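Local coordinates for protein fructokinase (Vibrio cholerae serotype O1, PDB 5EYN) that probably transfers the gamma-phosphate of ATP to fructose as a kinase of the PfkB carbohydrate kinase family, at residues R60-G65 with Q84-H89; K135-H140 with A160-V165. All coordinates share one frame; numbering follows the deposited sequence.

Interaction 1 (R60-G65 with Q84-H89); sequences RSAFFG and QVDCQH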
loop_
_atom_site.group_PDB
_atom_site.type_symbol
_atom_site.label_atom_id
_atom_site.label_comp_id
_atom_site.label_asym_id
_atom_site.label_seq_id
_atom_site.Cartn_x
_atom_site.Cartn_y
_atom_site.Cartn_z
ATOM N N ARG A 60 0.713 -8.441 -30.266
ATOM C CA ARG A 60 -0.373 -9.194 -29.678
ATOM C C ARG A 60 0.056 -9.686 -28.311
ATOM O O ARG A 60 0.751 -10.683 -28.200
ATOM C CB ARG A 60 -0.675 -10.388 -30.579
ATOM C CG ARG A 60 -1.918 -11.148 -30.240
ATOM C CD ARG A 60 -1.972 -12.364 -31.128
ATOM N NE ARG A 60 -3.290 -12.969 -31.211
ATOM C CZ ARG A 60 -3.549 -14.048 -31.938
ATOM N NH1 ARG A 60 -4.776 -14.550 -31.980
ATOM N NH2 ARG A 60 -2.577 -14.625 -32.633
ATOM N N SER A 61 -0.353 -8.987 -27.268
ATOM C CA SER A 61 0.019 -9.386 -25.921
ATOM C C SER A 61 -1.235 -9.680 -25.099
ATOM O O SER A 61 -2.311 -9.133 -25.339
ATOM C CB SER A 61 0.904 -8.325 -25.260
ATOM O OG SER A 61 0.180 -7.148 -25.039
ATOM N N ALA A 62 -1.079 -10.577 -24.137
ATOM C CA ALA A 62 -2.180 -11.025 -23.295
ATOM C C ALA A 62 -1.612 -11.266 -21.922
ATOM O O ALA A 62 -0.500 -11.751 -21.811
ATOM C CB ALA A 62 -2.793 -12.304 -23.851
ATOM N N PHE A 63 -2.370 -10.934 -20.886
ATOM C CA PHE A 63 -1.889 -11.019 -19.515
ATOM C C PHE A 63 -2.750 -11.991 -18.742
ATOM O O PHE A 63 -3.971 -11.950 -18.856
ATOM C CB PHE A 63 -1.983 -9.643 -18.860
ATOM C CG PHE A 63 -1.337 -9.548 -17.502
ATOM C CD1 PHE A 63 -0.052 -9.065 -17.384
ATOM C CD2 PHE A 63 -2.012 -9.918 -16.354
ATOM C CE1 PHE A 63 0.551 -8.954 -16.164
ATOM C CE2 PHE A 63 -1.403 -9.815 -15.122
ATOM C CZ PHE A 63 -0.122 -9.325 -15.032
ATOM N N PHE A 64 -2.123 -12.881 -17.977
ATOM C CA PHE A 64 -2.859 -13.682 -17.013
ATOM C C PHE A 64 -2.230 -13.567 -15.649
ATOM O O PHE A 64 -1.008 -13.561 -15.503
ATOM C CB PHE A 64 -3.038 -15.158 -17.444
ATOM C CG PHE A 64 -1.783 -16.013 -17.432
ATOM C CD1 PHE A 64 -1.476 -16.816 -16.332
ATOM C CD2 PHE A 64 -0.964 -16.095 -18.547
ATOM C CE1 PHE A 64 -0.359 -17.656 -16.344
ATOM C CE2 PHE A 64 0.158 -16.929 -18.555
ATOM C CZ PHE A 64 0.450 -17.713 -17.449
ATOM N N GLY A 65 -3.080 -13.445 -14.642
ATOM C CA GLY A 65 -2.600 -13.253 -13.292
ATOM C C GLY A 65 -3.718 -12.789 -12.386
ATOM O O GLY A 65 -4.888 -12.769 -12.780
ATOM N N GLN A 84 -5.035 -2.115 -24.964
ATOM C CA GLN A 84 -5.314 -3.161 -25.953
ATOM C C GLN A 84 -4.509 -4.429 -25.670
ATOM O O GLN A 84 -4.136 -5.175 -26.585
ATOM C CB GLN A 84 -5.058 -2.649 -27.374
ATOM C CG GLN A 84 -5.800 -1.360 -27.688
ATOM C CD GLN A 84 -5.369 -0.769 -29.012
ATOM O OE1 GLN A 84 -4.874 0.359 -29.076
ATOM N NE2 GLN A 84 -5.525 -1.540 -30.069
ATOM N N VAL A 85 -4.262 -4.669 -24.386
ATOM C CA VAL A 85 -3.691 -5.916 -23.934
ATOM C C VAL A 85 -4.873 -6.804 -23.590
ATOM O O VAL A 85 -5.795 -6.368 -22.914
ATOM C CB VAL A 85 -2.831 -5.691 -22.678
ATOM C CG1 VAL A 85 -2.357 -7.017 -22.081
ATOM C CG2 VAL A 85 -1.641 -4.803 -22.996
ATOM N N ASP A 86 -4.867 -8.038 -24.069
ATOM C CA ASP A 86 -5.923 -8.982 -23.728
ATOM C C ASP A 86 -5.806 -9.307 -22.236
ATOM O O ASP A 86 -4.764 -9.761 -21.783
ATOM C CB ASP A 86 -5.757 -10.232 -24.597
ATOM C CG ASP A 86 -6.776 -11.321 -24.307
ATOM O OD1 ASP A 86 -7.126 -12.035 -25.268
ATOM O OD2 ASP A 86 -7.205 -11.496 -23.151
ATOM N N CYS A 87 -6.855 -9.021 -21.474
ATOM C CA CYS A 87 -6.827 -9.240 -20.033
ATOM C C CYS A 87 -8.024 -10.045 -19.553
ATOM O O CYS A 87 -8.415 -9.975 -18.392
ATOM C CB CYS A 87 -6.708 -7.916 -19.258
ATOM S SG CYS A 87 -7.827 -6.593 -19.773
ATOM N N GLN A 88 -8.564 -10.863 -20.445
ATOM C CA GLN A 88 -9.622 -11.793 -20.072
ATOM C C GLN A 88 -9.199 -12.693 -18.902
ATOM O O GLN A 88 -10.031 -13.118 -18.102
ATOM C CB GLN A 88 -10.001 -12.671 -21.272
ATOM C CG GLN A 88 -10.242 -11.919 -22.588
ATOM C CD GLN A 88 -11.513 -11.089 -22.597
ATOM O OE1 GLN A 88 -11.731 -10.233 -21.729
ATOM N NE2 GLN A 88 -12.357 -11.329 -23.595
ATOM N N HIS A 89 -7.908 -12.991 -18.816
ATOM C CA HIS A 89 -7.391 -13.887 -17.784
ATOM C C HIS A 89 -6.717 -13.151 -16.624
ATOM O O HIS A 89 -5.944 -13.734 -15.867
ATOM C CB HIS A 89 -6.430 -14.892 -18.401
ATOM C CG HIS A 89 -7.066 -15.740 -19.453
ATOM N ND1 HIS A 89 -7.921 -16.776 -19.151
ATOM C CD2 HIS A 89 -7.005 -15.682 -20.803
ATOM C CE1 HIS A 89 -8.349 -17.328 -20.271
ATOM N NE2 HIS A 89 -7.811 -16.679 -21.288
HETATM O O HOH W 1 -2.156 -6.665 -27.807
HETATM O O HOH W 2 -5.810 -12.630 -20.801
#

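Interaction 2 (K135-H140 with A160-V165); sequences KGEWLH and AQMKEV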
loop_
_atom_site.group_PDB
_atom_site.type_symbol
_atom_site.label_atom_id
_atom_site.label_comp_id
_atom_site.label_asym_id
_atom_site.label_seq_id
_atom_site.Cartn_x
_atom_site.Cartn_y
_atom_site.Cartn_z
ATOM N N LYS A 135 1.273 -23.760 -29.791
ATOM C CA LYS A 135 2.584 -23.807 -30.410
ATOM C C LYS A 135 2.968 -22.433 -30.972
ATOM O O LYS A 135 2.150 -21.739 -31.582
ATOM C CB LYS A 135 2.587 -24.861 -31.514
ATOM C CG LYS A 135 3.931 -25.090 -32.155
ATOM C CD LYS A 135 3.805 -26.118 -33.275
ATOM C CE LYS A 135 5.073 -26.212 -34.102
ATOM N NZ LYS A 135 6.233 -26.694 -33.312
ATOM N N GLY A 136 4.210 -22.022 -30.736
ATOM C CA GLY A 136 4.730 -20.792 -31.301
ATOM C C GLY A 136 4.441 -19.543 -30.482
ATOM O O GLY A 136 4.959 -18.474 -30.781
ATOM N N GLU A 137 3.622 -19.656 -29.448
ATOM C CA GLU A 137 3.396 -18.529 -28.564
ATOM C C GLU A 137 4.599 -18.313 -27.663
ATOM O O GLU A 137 5.449 -19.191 -27.505
ATOM C CB GLU A 137 2.129 -18.738 -27.734
ATOM C CG GLU A 137 0.853 -18.683 -28.566
ATOM C CD GLU A 137 -0.407 -18.854 -27.733
ATOM O OE1 GLU A 137 -0.330 -19.420 -26.626
ATOM O OE2 GLU A 137 -1.484 -18.435 -28.193
ATOM N N TRP A 138 4.641 -17.132 -27.059
ATOM C CA TRP A 138 5.663 -16.775 -26.082
ATOM C C TRP A 138 5.025 -16.629 -24.711
ATOM O O TRP A 138 3.867 -16.239 -24.591
ATOM C CB TRP A 138 6.351 -15.448 -26.462
ATOM C CG TRP A 138 7.338 -15.602 -27.547
ATOM C CD1 TRP A 138 7.098 -15.631 -28.884
ATOM C CD2 TRP A 138 8.743 -15.776 -27.382
ATOM N NE1 TRP A 138 8.277 -15.817 -29.567
ATOM C CE2 TRP A 138 9.303 -15.905 -28.664
ATOM C CE3 TRP A 138 9.587 -15.842 -26.270
ATOM C CZ2 TRP A 138 10.658 -16.108 -28.866
ATOM C CZ3 TRP A 138 10.937 -16.044 -26.472
ATOM C CH2 TRP A 138 11.458 -16.182 -27.760
ATOM N N LEU A 139 5.809 -16.945 -23.686
ATOM C CA LEU A 139 5.452 -16.663 -22.303
ATOM C C LEU A 139 6.619 -15.925 -21.671
ATOM O O LEU A 139 7.747 -16.412 -21.714
ATOM C CB LEU A 139 5.199 -17.965 -21.539
ATOM C CG LEU A 139 4.960 -17.826 -20.034
ATOM C CD1 LEU A 139 3.663 -17.118 -19.760
ATOM C CD2 LEU A 139 4.961 -19.210 -19.394
ATOM N N HIS A 140 6.353 -14.753 -21.091
ATOM C CA HIS A 140 7.374 -14.009 -20.368
ATOM C C HIS A 140 7.048 -13.920 -18.885
ATOM O O HIS A 140 5.906 -13.642 -18.505
ATOM C CB HIS A 140 7.505 -12.601 -20.936
ATOM C CG HIS A 140 8.519 -11.764 -20.238
ATOM N ND1 HIS A 140 9.875 -11.981 -20.371
ATOM C CD2 HIS A 140 8.383 -10.745 -19.354
ATOM C CE1 HIS A 140 10.531 -11.115 -19.618
ATOM N NE2 HIS A 140 9.651 -10.342 -19.001
ATOM N N ALA A 160 6.295 -25.034 -17.813
ATOM C CA ALA A 160 6.349 -26.406 -18.307
ATOM C C ALA A 160 5.296 -26.636 -19.390
ATOM O O ALA A 160 5.551 -27.335 -20.375
ATOM C CB ALA A 160 6.178 -27.408 -17.167
ATOM N N GLN A 161 4.119 -26.032 -19.227
ATOM C CA GLN A 161 3.033 -26.216 -20.199
ATOM C C GLN A 161 3.330 -25.495 -21.507
ATOM O O GLN A 161 3.048 -26.008 -22.596
ATOM C CB GLN A 161 1.697 -25.761 -19.610
ATOM C CG GLN A 161 1.190 -26.653 -18.495
ATOM C CD GLN A 161 0.055 -26.027 -17.718
ATOM O OE1 GLN A 161 -0.683 -25.192 -18.227
ATOM N NE2 GLN A 161 -0.079 -26.419 -16.470
ATOM N N MET A 162 3.911 -24.305 -21.422
ATOM C CA MET A 162 4.266 -23.599 -22.640
ATOM C C MET A 162 5.347 -24.363 -23.408
ATOM O O MET A 162 5.267 -24.491 -24.628
ATOM C CB MET A 162 4.738 -22.175 -22.333
ATOM C CG MET A 162 5.037 -21.383 -23.594
ATOM S SD MET A 162 3.641 -21.252 -24.721
ATOM C CE MET A 162 2.817 -19.796 -24.061
ATOM N N LYS A 163 6.327 -24.913 -22.691
ATOM C CA LYS A 163 7.379 -25.695 -23.326
ATOM C C LYS A 163 6.773 -26.926 -23.986
ATOM O O LYS A 163 7.131 -27.282 -25.103
ATOM C CB LYS A 163 8.450 -26.107 -22.310
ATOM C CG LYS A 163 9.267 -24.918 -21.805
ATOM C CD LYS A 163 10.197 -25.269 -20.652
ATOM C CE LYS A 163 11.364 -26.124 -21.057
ATOM N NZ LYS A 163 12.241 -25.415 -22.021
ATOM N N GLU A 164 5.845 -27.581 -23.299
ATOM C CA GLU A 164 5.289 -28.837 -23.797
ATOM C C GLU A 164 4.549 -28.649 -25.114
ATOM O O GLU A 164 4.592 -29.518 -25.993
ATOM C CB GLU A 164 4.361 -29.428 -22.739
ATOM C CG GLU A 164 3.649 -30.700 -23.123
ATOM C CD GLU A 164 2.725 -31.149 -22.019
ATOM O OE1 GLU A 164 2.023 -30.293 -21.439
ATOM O OE2 GLU A 164 2.721 -32.347 -21.691
ATOM N N VAL A 165 3.855 -27.525 -25.249
ATOM C CA VAL A 165 3.033 -27.269 -26.429
ATOM C C VAL A 165 3.857 -26.727 -27.601
ATOM O O VAL A 165 3.351 -26.574 -28.706
ATOM C CB VAL A 165 1.862 -26.313 -26.101
ATOM C CG1 VAL A 165 2.338 -24.865 -26.072
ATOM C CG2 VAL A 165 0.721 -26.490 -27.091
#

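Interaction 1 (R60-G65 with Q84-H89)
Ala62 and Asp86 meet as a parallel pair, their CB atoms 3.7 Å apart on one face of the sheet. Further along the same face, Phe64 CB lies alongside His89 CB at 3.5 Å, but the two rings lead away from this point, and both side chains also touch Pro131. On the other face Val85 sets both methyls against the hydroxyl of Ser61: CG2 is 3.6 Å from Ser61 OG, while CG1 also reaches the CB of Phe63. The serine hydroxyl is hydrogen-bonded to Ala51 O of helix 46-56. With CG anti to its backbone N (chi1 -172°), the Phe63 ring swings off toward Leu80 and Leu23 instead of lying on Val85.

Backbone bonds hold these side chains in register. Asp86 N donates to Ser61 O, Phe63 N meets Asp86 O nearly in line with its C=O bond (2.8 Å), and Gly65 N reaches His89 O at 3.1 Å. The chain turns a corner at Gln88 and His89, where Asp86 OD2 accepts from Gln88 N (3.1 Å) in an Asx turn. A water joins the corner to the neighbouring strand, hydrogen-bonded to Phe63 O, Asp86 OD2 and His89 N.

With helix 71-82 as the crossover, the two strands form a parallel beta-alpha-beta unit at the edge of the central sheet of this ribokinase-clan fold.

Interaction 2 (K135-H140 with A160-V165)
Met162 CG stands anti to the backbone N (chi1 -177°), which sends the side chain from its helix toward strand 138-142; bends at chi2 (58°) and chi3 (87°) then fold the thioether, so that the terminal methyl rather than the sulfur leads the contact. CE nestles against three successive residues of the facing segment: Glu137 CB at 3.9 Å, Trp138 O at 3.7 Å and Leu139 CB at 3.9 Å. Leu139, whose CB points at the helix, crosses the methionine obliquely, with CB also close to Met162 CG and CD2 near Met162 CB. Glu137 runs at about a right angle to the same side chain and lays its aliphatic beginning against CE. Its carboxylate has other partners: OE2 forms a salt bridge with Arg20, and OE1 accepts from Gln134 N and Trp22 NE1, which pins the buried acid in place and probably favours its ionised form.

A second, smaller patch lies at Val165. There Val165 O approaches Lys135, 3.3 Å from CA and 3.4 Å from CB, and Val165 CG2 is 3.9 Å and CG1 4.0 Å from Lys135 N. The lysine then extends away from the helix.

Trp22 of strand 21-24 and Phe133 complete the surroundings of Met162, and Phe133 also touches Val165. Trp138 points away from the helix to meet Trp282 edge-to-face, while backbone bonds tie it to Arg20 and to Trp22 of strand 21-24, and Leu139 to Tyr168 of strand 168-172, leaving helix 151-165 as the crossover packed over this beta-alpha-beta unit.

Interaction 1 closes before interaction 2 opens along the chain; their centres lie about 15 Å apart, and both reach the same nine-stranded sheet. Strand 21-24 runs between strands 61-68 and 138-142, so each contact belongs to a beta-alpha-beta unit on a different side of it. The two meet directly where Phe64 CE2 packs on Leu139 CD1 at 3.7 Å. Interaction 1 joins two neighbouring strands, whereas interaction 2 seats crossover helix 151-165 on a strand of the same sheet. Phe63 of interaction 1 comes within about 9 Å of the bound fructose, side chain to ligand, which places that contact near the substrate site.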